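Side-chain contacts in racemase (Pseudovibrio sp. JE062, PDB 3MKC), which belongs to the mandelate racemase/muconate lactonizing group of the enolase superfamily, pairing an alpha/beta N-terminal domain with a TIM-barrel-like C-terminal domain: residues 89-92 with 98-101; 34-39 with 115-120. One frame throughout, in Å; residues are numbered along the deposited sequence.

Contact 1 of 2, residues 89-92 with 98-101; sequences AMYD and GMRG
With CG anti to the backbone N (chi1 -174°), Tyr91 extends from its helix until its phenol oxygen lies at Met99 and Arg100, while a bend at chi2 folds the Arg100 chain back so that its guanidinium meets that oxygen. Tyr91 OH and Arg100 NH1 are 3.1 Å apart, but the N-H...O angle of 127° makes this a weak hydrogen bond. NH1 is better aligned on Met99 O: 2.9 Å, with an angle of 170° at the hydrogen. That oxygen lies in the guanidinium plane, although the donor itself stands well above the carbonyl plane. Tyr91 OH also lies in the guanidinium plane, at its edge, and the ring is moderately tilted against that plane.

Met99, a selenomethionine, crosses the tyrosine at about a right angle and touches it mainly through its methylene carbons. Met99 CG lies 3.3 Å from Tyr91 OH and 3.7 Å from Tyr91 CZ, approaching the ring obliquely. SE lies 5.5 Å from the ring centroid, an oblique Met-aromatic contact. This is surface packing within the N-terminal domain: the tyrosine end bridges helix 83-93 to the loop leading into helix 102-122.

Around it, Trp87, one turn earlier, meets the Tyr91 ring. Met104 and Leu107 of helix 102-122 touch it too, while Phe270 of helix 268-277 packs on both Tyr91 and Arg100.

Contact 2 of 2, residues 34-39 with 115-120; sequences VKVTDE and YDLAGK
In the N-terminal domain of this enolase-superfamily fold, a three-stranded antiparallel sheet packs against helices, and here the central strand 29-38 meets helix 102-122 through Leu117. The CA atoms of Val36 and Leu117 are 7.2 Å apart, the nearest such pair between residues 34-39 and 115-120, and both side chains leave the backbone toward the other segment.

Leu117 sends its two methyl groups to different strand residues. Its CG is anti to the backbone N (chi1 176°), which carries the isobutyl group away from the helix toward the strand. CD2 rests at Val36, 3.7 Å from CG1 of that residue, and the two side chains cross at about a right angle. The same methyl is 3.7 Å from Val36 O, so it packs against the strand backbone as well as the valine branch. CD1 comes to 4.1 Å from Asp38 OD2, a van der Waals approach to a polar atom.

Asp38 is a buried residue, and its carboxylate finds its polar partners beyond the two segments. OD1 accepts hydrogen bonds from the backbone N of Asn40 and of Val42, tying the side chain to the turn that follows the strand. OD2 accepts one from Gln121 NE2, one turn further along the same helix than Leu117, and thus adds a polar link to the apolar packing of Leu117.

Val42 and Pro80 also touch Leu117, and Ala113 of the same helix touches Val36. The flanking strands 12-22 and 43-48 pair with strand 29-38 on its two edges, Ile12 and Ile15 of the former packing on Val36.

How the contacts relate
From the N terminus, the chain first supplies strand segment 34-39, whose partner 115-120 comes 76 residues later on helix 102-122; contact 2 therefore closes a long loop. Within that loop lies contact 1, whose segments 89-92 and 98-101 are only six residues apart and close a short loop that includes the one-turn helix 95-98. The second segment of contact 1 comes just before helix 102-122 begins, at the surface, whereas contact 2 is buried and uses the later part of that helix. They lie about 20 Å apart, centre to centre, and about 8 Å between nearest atoms, so they do not touch. The helix joins them: contact 2 ties it to the three-stranded sheet, and contact 1 ties its leading loop to helix 83-93.

Contact 1 of 2, residues 89-92 with 98-101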
ATOM      1  N   ALA A  89     -12.576 -15.314 -10.487  1.00 12.11           N
ATOM      2  CA  ALA A  89     -13.300 -15.211 -11.748  1.00 12.57           C
ATOM      3  C   ALA A  89     -12.703 -14.143 -12.646  1.00 11.37           C
ATOM      4  O   ALA A  89     -12.524 -14.359 -13.845  1.00 12.27           O
ATOM      5  CB  ALA A  89     -14.772 -14.907 -11.481  1.00 13.69           C
HETATM    6  N   MSE A  90     -12.404 -12.988 -12.066  1.00 12.45           N
HETATM    7  CA  MSE A  90     -11.823 -11.893 -12.822  1.00 12.66           C
HETATM    8  C   MSE A  90     -10.423 -12.273 -13.298  1.00 12.69           C
HETATM    9  O   MSE A  90     -10.080 -12.096 -14.476  1.00 12.24           O
HETATM   10  CB  MSE A  90     -11.748 -10.624 -11.963  1.00 12.86           C
HETATM   11  CG  MSE A  90     -13.093  -9.971 -11.656  1.00 17.70           C
HETATM   12 SE   MSE A  90     -12.869  -8.269 -10.774  1.00 24.48          SE
HETATM   13  CE  MSE A  90     -12.235  -8.940  -9.082  1.00 18.22           C
ATOM     14  N   TYR A  91      -9.616 -12.794 -12.378  1.00 12.38           N
ATOM     15  CA  TYR A  91      -8.250 -13.190 -12.709  1.00 11.12           C
ATOM     16  C   TYR A  91      -8.218 -14.233 -13.826  1.00 11.56           C
ATOM     17  O   TYR A  91      -7.494 -14.082 -14.805  1.00 12.63           O
ATOM     18  CB  TYR A  91      -7.542 -13.758 -11.475  1.00 10.42           C
ATOM     19  CG  TYR A  91      -6.073 -14.052 -11.710  1.00 10.32           C
ATOM     20  CD1 TYR A  91      -5.108 -13.067 -11.519  1.00 10.70           C
ATOM     21  CD2 TYR A  91      -5.652 -15.309 -12.145  1.00 11.64           C
ATOM     22  CE1 TYR A  91      -3.754 -13.325 -11.754  1.00  9.95           C
ATOM     23  CE2 TYR A  91      -4.307 -15.577 -12.385  1.00 11.63           C
ATOM     24  CZ  TYR A  91      -3.363 -14.581 -12.185  1.00 10.51           C
ATOM     25  OH  TYR A  91      -2.028 -14.848 -12.402  1.00 12.03           O
ATOM     26  N   ASP A  92      -9.006 -15.292 -13.670  1.00 12.78           N
ATOM     27  CA  ASP A  92      -9.037 -16.357 -14.662  1.00 14.17           C
ATOM     28  C   ASP A  92      -9.419 -15.864 -16.053  1.00 12.92           C
ATOM     29  O   ASP A  92      -8.862 -16.313 -17.048  1.00 12.54           O
ATOM     30  CB  ASP A  92     -10.027 -17.443 -14.236  1.00 16.88           C
ATOM     31  CG  ASP A  92     -10.123 -18.565 -15.244  1.00 23.38           C
ATOM     32  OD1 ASP A  92      -9.128 -19.304 -15.415  1.00 26.82           O
ATOM     33  OD2 ASP A  92     -11.190 -18.706 -15.881  1.00 27.35           O
ATOM     34  N   GLY A  98      -3.655  -9.694 -18.006  1.00 15.12           N
ATOM     35  CA  GLY A  98      -3.763  -9.140 -16.667  1.00 15.46           C
ATOM     36  C   GLY A  98      -3.193  -9.947 -15.516  1.00 14.79           C
ATOM     37  O   GLY A  98      -3.448  -9.620 -14.359  1.00 16.10           O
HETATM   38  N   MSE A  99      -2.406 -10.978 -15.808  1.00 13.28           N
HETATM   39  CA  MSE A  99      -1.844 -11.800 -14.736  1.00 12.50           C
HETATM   40  C   MSE A  99      -0.813 -11.074 -13.901  1.00 10.46           C
HETATM   41  O   MSE A  99      -0.583 -11.431 -12.751  1.00 11.12           O
HETATM   42  CB  MSE A  99      -1.200 -13.062 -15.296  1.00 13.68           C
HETATM   43  CG  MSE A  99      -2.189 -14.151 -15.625  1.00 19.44           C
HETATM   44 SE   MSE A  99      -1.298 -15.797 -15.969  1.00 25.35          SE
HETATM   45  CE  MSE A  99      -0.386 -15.259 -17.556  1.00 17.05           C
ATOM     46  N   ARG A 100      -0.170 -10.080 -14.501  1.00 11.57           N
ATOM     47  CA  ARG A 100       0.845  -9.289 -13.816  1.00 10.39           C
ATOM     48  C   ARG A 100       0.766  -7.873 -14.370  1.00 11.63           C
ATOM     49  O   ARG A 100       0.037  -7.611 -15.328  1.00 12.23           O
ATOM     50  CB  ARG A 100       2.247  -9.844 -14.092  1.00 10.47           C
ATOM     51  CG  ARG A 100       2.449 -11.328 -13.755  1.00 10.68           C
ATOM     52  CD  ARG A 100       2.500 -11.591 -12.261  1.00  9.47           C
ATOM     53  NE  ARG A 100       2.950 -12.956 -11.987  1.00  9.17           N
ATOM     54  CZ  ARG A 100       2.178 -14.038 -12.044  1.00 10.47           C
ATOM     55  NH1 ARG A 100       0.887 -13.939 -12.348  1.00 10.87           N
ATOM     56  NH2 ARG A 100       2.718 -15.235 -11.843  1.00 11.27           N
ATOM     57  N   GLY A 101       1.512  -6.957 -13.764  1.00 12.58           N
ATOM     58  CA  GLY A 101       1.529  -5.592 -14.260  1.00 11.27           C
ATOM     59  C   GLY A 101       0.259  -4.767 -14.148  1.00 11.40           C
ATOM     60  O   GLY A 101      -0.549  -4.956 -13.240  1.00 11.99           O
TER

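Contact 2 of 2, residues 34-39 with 115-120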
ATOM      1  N   VAL A  34     -12.489   3.391  -8.122  1.00 18.23           N
ATOM      2  CA  VAL A  34     -13.299   2.306  -8.635  1.00 18.40           C
ATOM      3  C   VAL A  34     -14.584   2.280  -7.813  1.00 20.38           C
ATOM      4  O   VAL A  34     -14.549   2.063  -6.600  1.00 21.10           O
ATOM      5  CB  VAL A  34     -12.595   0.947  -8.497  1.00 19.47           C
ATOM      6  CG1 VAL A  34     -13.534  -0.166  -8.956  1.00 17.16           C
ATOM      7  CG2 VAL A  34     -11.313   0.943  -9.310  1.00 17.69           C
ATOM      8  N   LYS A  35     -15.713   2.509  -8.473  1.00 19.94           N
ATOM      9  CA  LYS A  35     -17.002   2.513  -7.797  1.00 20.90           C
ATOM     10  C   LYS A  35     -17.846   1.327  -8.253  1.00 21.00           C
ATOM     11  O   LYS A  35     -18.221   1.234  -9.425  1.00 20.82           O
ATOM     12  CB  LYS A  35     -17.733   3.820  -8.104  1.00 21.25           C
ATOM     13  CG  LYS A  35     -19.011   4.067  -7.318  1.00 24.59           C
ATOM     14  CD  LYS A  35     -19.624   5.391  -7.774  1.00 26.09           C
ATOM     15  CE  LYS A  35     -20.797   5.825  -6.922  1.00 28.47           C
ATOM     16  NZ  LYS A  35     -21.190   7.233  -7.250  1.00 28.97           N
ATOM     17  N   VAL A  36     -18.133   0.414  -7.327  1.00 20.69           N
ATOM     18  CA  VAL A  36     -18.950  -0.756  -7.630  1.00 19.64           C
ATOM     19  C   VAL A  36     -20.319  -0.520  -6.995  1.00 20.68           C
ATOM     20  O   VAL A  36     -20.434  -0.371  -5.781  1.00 21.16           O
ATOM     21  CB  VAL A  36     -18.324  -2.048  -7.050  1.00 17.52           C
ATOM     22  CG1 VAL A  36     -19.157  -3.253  -7.439  1.00 16.82           C
ATOM     23  CG2 VAL A  36     -16.897  -2.207  -7.562  1.00 17.64           C
ATOM     24  N   THR A  37     -21.351  -0.489  -7.827  1.00 20.39           N
ATOM     25  CA  THR A  37     -22.704  -0.237  -7.357  1.00 20.53           C
ATOM     26  C   THR A  37     -23.598  -1.462  -7.473  1.00 20.52           C
ATOM     27  O   THR A  37     -23.556  -2.165  -8.481  1.00 19.84           O
ATOM     28  CB  THR A  37     -23.329   0.907  -8.162  1.00 20.42           C
ATOM     29  OG1 THR A  37     -22.415   2.011  -8.197  1.00 20.94           O
ATOM     30  CG2 THR A  37     -24.641   1.355  -7.524  1.00 20.43           C
ATOM     31  N   ASP A  38     -24.403  -1.725  -6.447  1.00 20.36           N
ATOM     32  CA  ASP A  38     -25.295  -2.878  -6.510  1.00 21.59           C
ATOM     33  C   ASP A  38     -26.659  -2.463  -7.052  1.00 21.39           C
ATOM     34  O   ASP A  38     -26.895  -1.287  -7.322  1.00 21.03           O
ATOM     35  CB  ASP A  38     -25.428  -3.575  -5.144  1.00 21.17           C
ATOM     36  CG  ASP A  38     -26.236  -2.778  -4.131  1.00 23.43           C
ATOM     37  OD1 ASP A  38     -26.987  -1.863  -4.526  1.00 23.51           O
ATOM     38  OD2 ASP A  38     -26.129  -3.090  -2.924  1.00 22.63           O
ATOM     39  N   GLU A  39     -27.552  -3.430  -7.206  1.00 22.40           N
ATOM     40  CA  GLU A  39     -28.871  -3.163  -7.760  1.00 24.84           C
ATOM     41  C   GLU A  39     -29.770  -2.311  -6.888  1.00 25.38           C
ATOM     42  O   GLU A  39     -30.846  -1.911  -7.322  1.00 28.07           O
ATOM     43  CB  GLU A  39     -29.564  -4.478  -8.097  1.00 25.56           C
ATOM     44  CG  GLU A  39     -28.671  -5.403  -8.896  1.00 31.06           C
ATOM     45  CD  GLU A  39     -29.428  -6.329  -9.819  1.00 32.96           C
ATOM     46  OE1 GLU A  39     -30.200  -7.178  -9.323  1.00 35.05           O
ATOM     47  OE2 GLU A  39     -29.244  -6.197 -11.050  1.00 36.36           O
ATOM     48  N   TYR A 115     -14.812  -4.960  -0.720  1.00 16.43           N
ATOM     49  CA  TYR A 115     -14.790  -5.003   0.734  1.00 15.86           C
ATOM     50  C   TYR A 115     -15.646  -3.865   1.275  1.00 16.30           C
ATOM     51  O   TYR A 115     -16.318  -4.009   2.293  1.00 16.97           O
ATOM     52  CB  TYR A 115     -13.350  -4.891   1.244  1.00 15.22           C
ATOM     53  CG  TYR A 115     -12.618  -6.209   1.174  1.00 15.21           C
ATOM     54  CD1 TYR A 115     -12.772  -7.163   2.179  1.00 15.59           C
ATOM     55  CD2 TYR A 115     -11.839  -6.541   0.067  1.00 17.48           C
ATOM     56  CE1 TYR A 115     -12.179  -8.415   2.080  1.00 14.09           C
ATOM     57  CE2 TYR A 115     -11.239  -7.796  -0.044  1.00 14.50           C
ATOM     58  CZ  TYR A 115     -11.417  -8.725   0.964  1.00 16.70           C
ATOM     59  OH  TYR A 115     -10.865  -9.981   0.850  1.00 15.44           O
ATOM     60  N   ASP A 116     -15.623  -2.729   0.584  1.00 16.37           N
ATOM     61  CA  ASP A 116     -16.408  -1.581   1.016  1.00 16.23           C
ATOM     62  C   ASP A 116     -17.883  -1.880   0.775  1.00 17.58           C
ATOM     63  O   ASP A 116     -18.715  -1.683   1.657  1.00 17.58           O
ATOM     64  CB  ASP A 116     -15.971  -0.328   0.250  1.00 15.96           C
ATOM     65  CG  ASP A 116     -16.575   0.955   0.812  1.00 18.02           C
ATOM     66  OD1 ASP A 116     -16.772   1.035   2.042  1.00 17.03           O
ATOM     67  OD2 ASP A 116     -16.827   1.890   0.024  1.00 17.00           O
ATOM     68  N   LEU A 117     -18.200  -2.377  -0.415  1.00 16.43           N
ATOM     69  CA  LEU A 117     -19.582  -2.694  -0.753  1.00 17.76           C
ATOM     70  C   LEU A 117     -20.166  -3.812   0.112  1.00 17.06           C
ATOM     71  O   LEU A 117     -21.241  -3.654   0.689  1.00 16.70           O
ATOM     72  CB  LEU A 117     -19.683  -3.070  -2.230  1.00 17.35           C
ATOM     73  CG  LEU A 117     -21.051  -3.514  -2.741  1.00 19.58           C
ATOM     74  CD1 LEU A 117     -22.122  -2.497  -2.332  1.00 17.76           C
ATOM     75  CD2 LEU A 117     -20.989  -3.666  -4.257  1.00 18.95           C
ATOM     76  N   ALA A 118     -19.458  -4.937   0.210  1.00 15.92           N
ATOM     77  CA  ALA A 118     -19.934  -6.070   1.004  1.00 16.76           C
ATOM     78  C   ALA A 118     -20.174  -5.674   2.458  1.00 17.51           C
ATOM     79  O   ALA A 118     -21.143  -6.111   3.084  1.00 17.08           O
ATOM     80  CB  ALA A 118     -18.928  -7.219   0.941  1.00 16.05           C
ATOM     81  N   GLY A 119     -19.279  -4.852   2.991  1.00 17.17           N
ATOM     82  CA  GLY A 119     -19.419  -4.413   4.366  1.00 18.02           C
ATOM     83  C   GLY A 119     -20.649  -3.543   4.525  1.00 19.42           C
ATOM     84  O   GLY A 119     -21.427  -3.712   5.464  1.00 20.94           O
ATOM     85  N   LYS A 120     -20.832  -2.604   3.605  1.00 19.58           N
ATOM     86  CA  LYS A 120     -21.978  -1.707   3.679  1.00 19.79           C
ATOM     87  C   LYS A 120     -23.301  -2.444   3.556  1.00 20.10           C
ATOM     88  O   LYS A 120     -24.279  -2.067   4.198  1.00 21.68           O
ATOM     89  CB  LYS A 120     -21.847  -0.604   2.623  1.00 20.21           C
ATOM     90  CG  LYS A 120     -20.736   0.392   2.961  1.00 18.96           C
ATOM     91  CD  LYS A 120     -20.397   1.329   1.806  1.00 22.12           C
ATOM     92  CE  LYS A 120     -21.512   2.315   1.502  1.00 20.78           C
ATOM     93  NZ  LYS A 120     -21.094   3.288   0.438  1.00 19.81           N
TER